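STIV B116 (Sulfolobus turreted icosahedral virus, PDB 2J85) probably binds DNA, as a two-subunit viral protein of a family shared by diverse crenarchaeal viruses. Local coordinates at residues 55-60 with 84-89. Sequence-based numbering, arbitrary orientation.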
loop_
_atom_site.group_PDB
_atom_site.type_symbol
_atom_site.label_atom_id
_atom_site.label_comp_id
_atom_site.label_asym_id
_atom_site.label_seq_id
_atom_site.Cartn_x
_atom_site.Cartn_y
_atom_site.Cartn_z
ATOM N N ILE A 55 5.624 14.604 10.900
ATOM C CA ILE A 55 4.972 15.885 11.156
ATOM C C ILE A 55 5.936 17.072 11.095
ATOM O O ILE A 55 5.642 18.061 10.455
ATOM C CB ILE A 55 4.240 15.850 12.520
ATOM C CG1 ILE A 55 2.950 15.026 12.395
ATOM C CG2 ILE A 55 3.942 17.270 13.035
ATOM C CD1 ILE A 55 1.919 15.599 11.408
ATOM N N ASN A 56 7.081 16.974 11.759
ATOM C CA ASN A 56 8.072 18.056 11.725
ATOM C C ASN A 56 8.610 18.290 10.313
ATOM O O ASN A 56 8.746 19.429 9.888
ATOM C CB ASN A 56 9.245 17.806 12.682
ATOM C CG ASN A 56 8.832 17.779 14.161
ATOM O OD1 ASN A 56 9.585 17.279 15.003
ATOM N ND2 ASN A 56 7.640 18.287 14.475
ATOM N N LEU A 57 8.907 17.218 9.589
ATOM C CA LEU A 57 9.312 17.326 8.178
ATOM C C LEU A 57 8.268 18.056 7.305
ATOM O O LEU A 57 8.607 18.924 6.491
ATOM C CB LEU A 57 9.550 15.926 7.603
ATOM C CG LEU A 57 10.306 15.846 6.272
ATOM C CD1 LEU A 57 11.188 14.599 6.246
ATOM C CD2 LEU A 57 9.353 15.855 5.108
ATOM N N VAL A 58 7.000 17.688 7.468
ATOM C CA VAL A 58 5.922 18.285 6.674
ATOM C C VAL A 58 5.773 19.757 7.028
ATOM O O VAL A 58 5.619 20.601 6.140
ATOM C CB VAL A 58 4.575 17.519 6.867
ATOM C CG1 VAL A 58 3.417 18.255 6.197
ATOM C CG2 VAL A 58 4.697 16.088 6.311
ATOM N N ASN A 59 5.843 20.057 8.323
ATOM C CA ASN A 59 5.743 21.435 8.800
ATOM C C ASN A 59 6.878 22.302 8.300
ATOM O O ASN A 59 6.653 23.433 7.856
ATOM C CB ASN A 59 5.637 21.492 10.321
ATOM C CG ASN A 59 4.255 21.055 10.832
ATOM O OD1 ASN A 59 4.083 20.765 12.017
ATOM N ND2 ASN A 59 3.274 20.989 9.934
ATOM N N THR A 60 8.089 21.771 8.319
ATOM C CA THR A 60 9.225 22.504 7.782
ATOM C C THR A 60 9.038 22.740 6.278
ATOM O O THR A 60 9.188 23.853 5.781
ATOM C CB THR A 60 10.543 21.764 8.054
ATOM O OG1 THR A 60 10.717 21.631 9.471
ATOM C CG2 THR A 60 11.738 22.522 7.464
ATOM N N ILE A 84 2.543 11.320 1.809
ATOM C CA ILE A 84 3.995 11.522 1.833
ATOM C C ILE A 84 4.674 10.170 2.114
ATOM O O ILE A 84 4.412 9.524 3.137
ATOM C CB ILE A 84 4.446 12.588 2.875
ATOM C CG1 ILE A 84 5.973 12.798 2.802
ATOM C CG2 ILE A 84 3.999 12.210 4.280
ATOM C CD1 ILE A 84 6.537 13.879 3.754
HETATM N N MSE A 85 5.548 9.760 1.194
HETATM C CA MSE A 85 6.237 8.488 1.296
HETATM C C MSE A 85 7.711 8.753 1.528
HETATM O O MSE A 85 8.370 9.355 0.698
HETATM C CB MSE A 85 6.060 7.683 0.014
HETATM C CG MSE A 85 4.623 7.537 -0.442
HETATM SE SE MSE A 85 3.874 5.750 -0.262
HETATM C CE MSE A 85 4.309 5.584 1.648
ATOM N N ILE A 86 8.217 8.307 2.668
ATOM C CA ILE A 86 9.648 8.362 2.948
ATOM C C ILE A 86 10.219 6.943 2.877
ATOM O O ILE A 86 9.654 6.029 3.462
ATOM C CB ILE A 86 9.912 9.007 4.330
ATOM C CG1 ILE A 86 9.154 10.344 4.435
ATOM C CG2 ILE A 86 11.406 9.228 4.543
ATOM C CD1 ILE A 86 9.005 10.872 5.850
ATOM N N SER A 87 11.308 6.768 2.125
ATOM C CA SER A 87 12.056 5.486 2.086
ATOM C C SER A 87 12.752 5.189 3.433
ATOM O O SER A 87 12.409 4.223 4.126
ATOM C CB SER A 87 13.116 5.444 0.962
ATOM O OG SER A 87 13.041 6.540 0.072
ATOM N N GLN A 88 13.726 6.021 3.794
ATOM C CA GLN A 88 14.466 5.838 5.041
ATOM C C GLN A 88 13.560 6.133 6.233
ATOM O O GLN A 88 12.681 6.997 6.151
ATOM C CB GLN A 88 15.712 6.741 5.076
ATOM C CG GLN A 88 15.452 8.261 5.279
ATOM C CD GLN A 88 16.758 9.082 5.341
ATOM O OE1 GLN A 88 17.678 8.876 4.536
ATOM N NE2 GLN A 88 16.842 10.002 6.308
ATOM N N ARG A 89 13.770 5.417 7.336
ATOM C CA ARG A 89 13.046 5.692 8.575
ATOM C C ARG A 89 13.719 6.867 9.280
ATOM O O ARG A 89 14.834 6.726 9.785
ATOM C CB ARG A 89 13.036 4.463 9.491
ATOM C CG ARG A 89 12.255 3.272 8.946
ATOM C CD ARG A 89 12.524 1.997 9.763
ATOM N NE ARG A 89 11.934 0.810 9.141
ATOM C CZ ARG A 89 11.999 -0.428 9.634
ATOM N NH1 ARG A 89 12.633 -0.678 10.779
ATOM N NH2 ARG A 89 11.425 -1.431 8.971
#
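Leu57 of helix 52-62 rests on Ile84 and Ile86 at the C-terminal end of strand 80-86, and Val58 on Ile84, a helix-on-sheet packing within the mixed alpha/beta fold of the STIV B116-like family. The strand is the central one of the five-stranded sheet, between 110-117 and 4-7, and the helix lies against one face at that end of the strand. The two short axes run at 120° to each other and come no closer than 11.1 Å, so side chains alone bridge the gap, without a hydrogen bond.

Apolar packing centres on the CD1 methyl of Ile84. This side chain is fully extended, with CG1 trans to the backbone N (chi1 -177°) and chi2 also trans, and it sends CD1 away from the sheet to meet two consecutive helix residues. Leu57 CD2 lies 3.7 Å from Ile84 CD1, the side chains meeting at a slant. Val58 brings its CG2 branch to 3.8 Å from the same Ile84 CD1, and here the two side chains pass antiparallel. The other branch of Leu57 serves a second residue: CD1 makes a looser contact with Ile86 CD1 at 4.3 Å, so the leucine fork spans both isoleucines. Leu90 touches Leu57, Met104 of helix 98-106 packs on Ile86, and Ile110 and Phe112 of strand 110-117 touch Ile84. Between the isoleucines, Met85, a selenomethionine, points to the other face of the strand and packs on Ile12 of the second subunit.

Just past the strand, Ser87 and Gln88 hydrogen-bond to Lys109. Within helix 52-62, Asn56 O accepts two bonds: the backbone N-H of Thr60 (Thr60 N to Asn56 O 2.9 Å) and the Thr60 hydroxyl, which approaches from the opposite face of the carbonyl plane, Thr60 OG1 standing 3.0 Å from Asn56 O and 36° out of that plane.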